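Local coordinates for uncharacterized protein YLR301W (Saccharomyces cerevisiae, PDB 3RBY) that is of unknown function but interacts with the kinase HRR25, may also interact with SEC72, and is non-essential in yeast, at residues F49-K63 with Q74-L86. Residues are numbered along the deposited sequence; the frame is centred on the assembly and turned at random.
Sequences FPFEWAFAGTNETVK and QDFNFWLDTNVYL
The indole of Trp-53 grips the cap of a short helix: NE1 donates to Asp-81 OD1 (2.9 Å), which lies close to the indole plane, whereas NE1 comes from well above the carboxylate plane. That same oxygen, at the N-cap of helix 82-86, also takes a weak bond from Asn-83 N. With CG anti to the backbone N (chi1 -169°), the indole is carried across to the start of that helix; the Asn-83 amide lies nearly parallel over one face, Phe-55 CD1 over the other. Its far edge, at CH2, points to the face of Phe-78 in an offset edge-to-face pair, planes at 90°. Phe-78 presses CE2 over the Phe-55 ring, 3.4 Å from Phe-55 CD2, completing an aromatic cluster. An alanine in place of Trp-53 would probably leave Asp-81 OD1 without its indole donor and open a gap between Phe-78 and Asn-83.

Strand 80-81 pairs antiparallel with the end of strand 51-57 through a classic beta bulge: Trp-79 and Leu-80 both face Ala-56, whose O accepts from Leu-80 N and, weakly, from Trp-79 N. Within this chain, strands 80-81 and 62-66 are the outermost of a large antiparallel sheet in this beta-barrel protein, and the contact brings its ends together. Pairing resumes, its register shifted by two, in the hairpin of strands 62-66 and 71-76. There Val-62 CG2 sits over the face of Phe-76, 3.7 Å from its ring centroid, while Tyr-33 meets that ring edge-to-face. Lys-63 NZ forms a salt bridge with Glu-95 and reaches Asp-75 O through a water.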
# COMPACT_ATOMS: atom_id res chain seq x y z
N PHE A 49 0.17 25.50 8.24
CA PHE A 49 1.01 24.86 7.22
C PHE A 49 0.85 23.34 7.29
O PHE A 49 1.70 22.65 7.88
CB PHE A 49 2.48 25.21 7.46
CG PHE A 49 3.39 24.77 6.36
CD1 PHE A 49 3.25 25.29 5.09
CD2 PHE A 49 4.39 23.83 6.60
CE1 PHE A 49 4.09 24.89 4.06
CE2 PHE A 49 5.24 23.43 5.58
CZ PHE A 49 5.09 23.95 4.31
N PRO A 50 -0.25 22.85 6.74
CA PRO A 50 -0.66 21.45 6.87
C PRO A 50 0.18 20.50 6.03
O PRO A 50 -0.35 19.74 5.22
CB PRO A 50 -2.10 21.46 6.35
CG PRO A 50 -2.14 22.60 5.39
CD PRO A 50 -1.22 23.64 5.95
N PHE A 51 1.49 20.55 6.23
CA PHE A 51 2.40 19.64 5.55
C PHE A 51 3.50 19.20 6.50
O PHE A 51 4.04 20.03 7.24
CB PHE A 51 3.08 20.34 4.37
CG PHE A 51 2.12 20.88 3.36
CD1 PHE A 51 1.68 22.20 3.43
CD2 PHE A 51 1.66 20.08 2.34
CE1 PHE A 51 0.80 22.71 2.49
CE2 PHE A 51 0.78 20.58 1.39
CZ PHE A 51 0.34 21.89 1.47
N GLU A 52 3.84 17.92 6.45
CA GLU A 52 4.94 17.40 7.24
C GLU A 52 6.21 17.92 6.57
O GLU A 52 7.19 18.23 7.24
CB GLU A 52 4.82 15.88 7.39
CG GLU A 52 6.13 15.18 7.73
CD GLU A 52 6.01 13.67 7.68
OE1 GLU A 52 6.46 13.07 6.69
OE2 GLU A 52 5.45 13.09 8.64
N TRP A 53 6.16 18.00 5.25
CA TRP A 53 7.29 18.49 4.46
C TRP A 53 6.93 18.53 2.98
O TRP A 53 5.89 18.03 2.57
CB TRP A 53 8.45 17.52 4.69
CG TRP A 53 9.76 18.01 4.15
CD1 TRP A 53 10.16 19.30 4.03
CD2 TRP A 53 10.84 17.20 3.66
NE1 TRP A 53 11.42 19.36 3.49
CE2 TRP A 53 11.86 18.08 3.26
CE3 TRP A 53 11.04 15.83 3.53
CZ2 TRP A 53 13.07 17.63 2.73
CZ3 TRP A 53 12.24 15.38 3.00
CH2 TRP A 53 13.24 16.28 2.61
N ALA A 54 7.81 19.13 2.18
CA ALA A 54 7.60 19.24 0.74
C ALA A 54 8.90 19.60 0.04
O ALA A 54 9.65 20.45 0.52
CB ALA A 54 6.52 20.26 0.43
N PHE A 55 9.17 18.96 -1.09
CA PHE A 55 10.40 19.22 -1.82
C PHE A 55 10.23 18.89 -3.29
O PHE A 55 9.28 18.20 -3.68
CB PHE A 55 11.60 18.47 -1.21
CG PHE A 55 11.51 16.95 -1.29
CD1 PHE A 55 11.19 16.20 -0.16
CD2 PHE A 55 11.78 16.28 -2.48
CE1 PHE A 55 11.13 14.80 -0.21
CE2 PHE A 55 11.72 14.87 -2.54
CZ PHE A 55 11.40 14.14 -1.40
N ALA A 56 11.15 19.40 -4.10
CA ALA A 56 11.10 19.19 -5.54
C ALA A 56 12.46 19.53 -6.13
O ALA A 56 13.27 20.23 -5.50
CB ALA A 56 10.01 20.05 -6.17
N GLY A 57 12.73 19.04 -7.33
CA GLY A 57 13.97 19.37 -8.01
C GLY A 57 13.84 18.91 -9.43
O GLY A 57 13.13 17.94 -9.73
N THR A 58 14.52 19.62 -10.33
CA THR A 58 14.65 19.19 -11.72
C THR A 58 15.66 18.05 -11.76
O THR A 58 16.34 17.78 -10.76
CB THR A 58 15.04 20.38 -12.62
OG1 THR A 58 16.10 21.10 -11.98
CG2 THR A 58 13.82 21.33 -12.79
N ASN A 59 15.74 17.34 -12.88
CA ASN A 59 16.51 16.11 -12.88
C ASN A 59 17.97 16.23 -12.40
O ASN A 59 18.48 15.30 -11.75
CB ASN A 59 16.43 15.35 -14.23
CG ASN A 59 16.82 16.22 -15.44
OD1 ASN A 59 17.31 17.35 -15.30
ND2 ASN A 59 16.59 15.68 -16.64
N GLU A 60 18.63 17.34 -12.69
CA GLU A 60 20.06 17.45 -12.34
C GLU A 60 20.29 17.57 -10.83
O GLU A 60 21.44 17.51 -10.39
CB GLU A 60 20.75 18.60 -13.07
CG GLU A 60 20.55 19.98 -12.42
CD GLU A 60 19.16 20.54 -12.68
OE1 GLU A 60 18.42 19.97 -13.54
OE2 GLU A 60 18.81 21.54 -12.03
N THR A 61 19.23 17.75 -10.04
CA THR A 61 19.42 17.92 -8.59
C THR A 61 19.46 16.60 -7.82
O THR A 61 19.55 16.59 -6.59
CB THR A 61 18.35 18.83 -7.97
OG1 THR A 61 17.05 18.22 -8.09
CG2 THR A 61 18.36 20.19 -8.66
N VAL A 62 19.38 15.48 -8.54
CA VAL A 62 19.49 14.18 -7.89
C VAL A 62 20.34 13.26 -8.76
O VAL A 62 20.13 13.18 -9.97
CB VAL A 62 18.09 13.56 -7.58
CG1 VAL A 62 17.21 13.51 -8.84
CG2 VAL A 62 18.24 12.17 -6.98
N LYS A 63 21.31 12.60 -8.14
CA LYS A 63 22.13 11.65 -8.87
C LYS A 63 21.62 10.27 -8.57
O LYS A 63 21.80 9.74 -7.47
CB LYS A 63 23.61 11.75 -8.49
CG LYS A 63 24.14 13.16 -8.29
CD LYS A 63 25.42 13.13 -7.43
CE LYS A 63 25.69 14.46 -6.69
NZ LYS A 63 25.02 14.53 -5.36
N GLN A 74 20.21 7.40 -4.56
CA GLN A 74 19.76 8.68 -5.02
C GLN A 74 20.31 9.73 -4.07
O GLN A 74 20.06 9.69 -2.86
CB GLN A 74 18.23 8.72 -5.09
CG GLN A 74 17.64 7.69 -6.05
CD GLN A 74 16.20 8.01 -6.44
OE1 GLN A 74 15.91 9.11 -6.91
NE2 GLN A 74 15.29 7.06 -6.20
N ASP A 75 21.06 10.65 -4.64
CA ASP A 75 21.72 11.67 -3.86
C ASP A 75 21.07 13.00 -4.16
O ASP A 75 21.14 13.51 -5.28
CB ASP A 75 23.21 11.63 -4.18
CG ASP A 75 23.79 10.26 -3.91
OD1 ASP A 75 24.47 9.70 -4.80
OD2 ASP A 75 23.52 9.72 -2.81
N PHE A 76 20.37 13.51 -3.16
CA PHE A 76 19.53 14.69 -3.37
C PHE A 76 20.18 15.97 -2.91
O PHE A 76 20.71 16.06 -1.80
CB PHE A 76 18.19 14.55 -2.62
CG PHE A 76 17.28 13.50 -3.20
CD1 PHE A 76 17.30 12.21 -2.71
CD2 PHE A 76 16.40 13.81 -4.23
CE1 PHE A 76 16.46 11.24 -3.23
CE2 PHE A 76 15.55 12.85 -4.76
CZ PHE A 76 15.59 11.56 -4.27
N ASN A 77 20.11 16.98 -3.77
CA ASN A 77 20.32 18.36 -3.36
C ASN A 77 19.10 19.17 -3.77
O ASN A 77 19.03 19.69 -4.89
CB ASN A 77 21.61 18.94 -3.97
CG ASN A 77 22.85 18.34 -3.34
OD1 ASN A 77 23.44 17.40 -3.87
ND2 ASN A 77 23.24 18.87 -2.17
N PHE A 78 18.13 19.25 -2.87
CA PHE A 78 16.81 19.77 -3.22
C PHE A 78 16.80 21.18 -3.78
O PHE A 78 17.56 22.05 -3.35
CB PHE A 78 15.88 19.68 -2.00
CG PHE A 78 15.76 18.29 -1.44
CD1 PHE A 78 16.26 17.97 -0.19
CD2 PHE A 78 15.19 17.28 -2.21
CE1 PHE A 78 16.16 16.68 0.31
CE2 PHE A 78 15.09 15.99 -1.72
CZ PHE A 78 15.58 15.68 -0.46
N TRP A 79 15.94 21.40 -4.76
CA TRP A 79 15.69 22.76 -5.25
C TRP A 79 14.71 23.44 -4.29
O TRP A 79 15.02 24.46 -3.66
CB TRP A 79 15.10 22.68 -6.66
CG TRP A 79 14.86 24.01 -7.30
CD1 TRP A 79 15.50 25.18 -7.02
CD2 TRP A 79 13.87 24.31 -8.29
NE1 TRP A 79 14.99 26.19 -7.80
CE2 TRP A 79 13.99 25.69 -8.59
CE3 TRP A 79 12.92 23.55 -8.98
CZ2 TRP A 79 13.18 26.32 -9.54
CZ3 TRP A 79 12.12 24.18 -9.92
CH2 TRP A 79 12.26 25.55 -10.19
N LEU A 80 13.50 22.88 -4.19
CA LEU A 80 12.55 23.24 -3.14
C LEU A 80 12.82 22.39 -1.91
O LEU A 80 12.88 21.17 -2.01
CB LEU A 80 11.12 22.97 -3.63
CG LEU A 80 9.89 23.61 -2.97
CD1 LEU A 80 8.78 22.57 -2.83
CD2 LEU A 80 10.22 24.24 -1.62
N ASP A 81 12.98 23.03 -0.75
CA ASP A 81 13.00 22.34 0.54
C ASP A 81 12.36 23.25 1.59
O ASP A 81 13.00 24.19 2.08
CB ASP A 81 14.42 21.99 0.95
CG ASP A 81 14.49 21.26 2.28
OD1 ASP A 81 13.52 21.35 3.07
OD2 ASP A 81 15.53 20.60 2.55
N THR A 82 11.10 23.00 1.93
CA THR A 82 10.38 23.93 2.80
C THR A 82 11.12 24.17 4.12
O THR A 82 10.98 25.22 4.75
CB THR A 82 8.93 23.50 3.07
OG1 THR A 82 8.91 22.17 3.63
CG2 THR A 82 8.10 23.55 1.79
N ASN A 83 11.92 23.19 4.54
CA ASN A 83 12.77 23.40 5.71
C ASN A 83 13.70 24.60 5.49
O ASN A 83 13.67 25.55 6.26
CB ASN A 83 13.61 22.16 6.03
CG ASN A 83 12.76 20.99 6.52
OD1 ASN A 83 11.63 21.17 7.02
ND2 ASN A 83 13.30 19.78 6.38
N VAL A 84 14.51 24.55 4.44
CA VAL A 84 15.43 25.65 4.19
C VAL A 84 14.66 26.92 3.83
O VAL A 84 15.05 28.02 4.21
CB VAL A 84 16.53 25.35 3.13
CG1 VAL A 84 16.70 23.85 2.93
CG2 VAL A 84 16.23 26.06 1.82
N TYR A 85 13.57 26.77 3.09
CA TYR A 85 12.78 27.94 2.74
C TYR A 85 12.29 28.65 3.98
O TYR A 85 12.40 29.87 4.08
CB TYR A 85 11.56 27.54 1.90
CG TYR A 85 10.83 28.73 1.31
CD1 TYR A 85 9.83 29.38 2.02
CD2 TYR A 85 11.16 29.21 0.05
CE1 TYR A 85 9.17 30.47 1.48
CE2 TYR A 85 10.49 30.29 -0.51
CZ TYR A 85 9.50 30.92 0.22
OH TYR A 85 8.84 32.00 -0.34
N LEU A 86 11.75 27.88 4.93
CA LEU A 86 11.14 28.43 6.13
C LEU A 86 12.10 28.49 7.31
O LEU A 86 11.70 28.88 8.42
CB LEU A 86 9.91 27.59 6.52
CG LEU A 86 8.72 27.66 5.56
CD1 LEU A 86 7.61 26.71 6.00
CD2 LEU A 86 8.20 29.08 5.44
O HOH W 1 23.33 8.07 -6.59
O HOH W 2 22.73 15.70 -6.13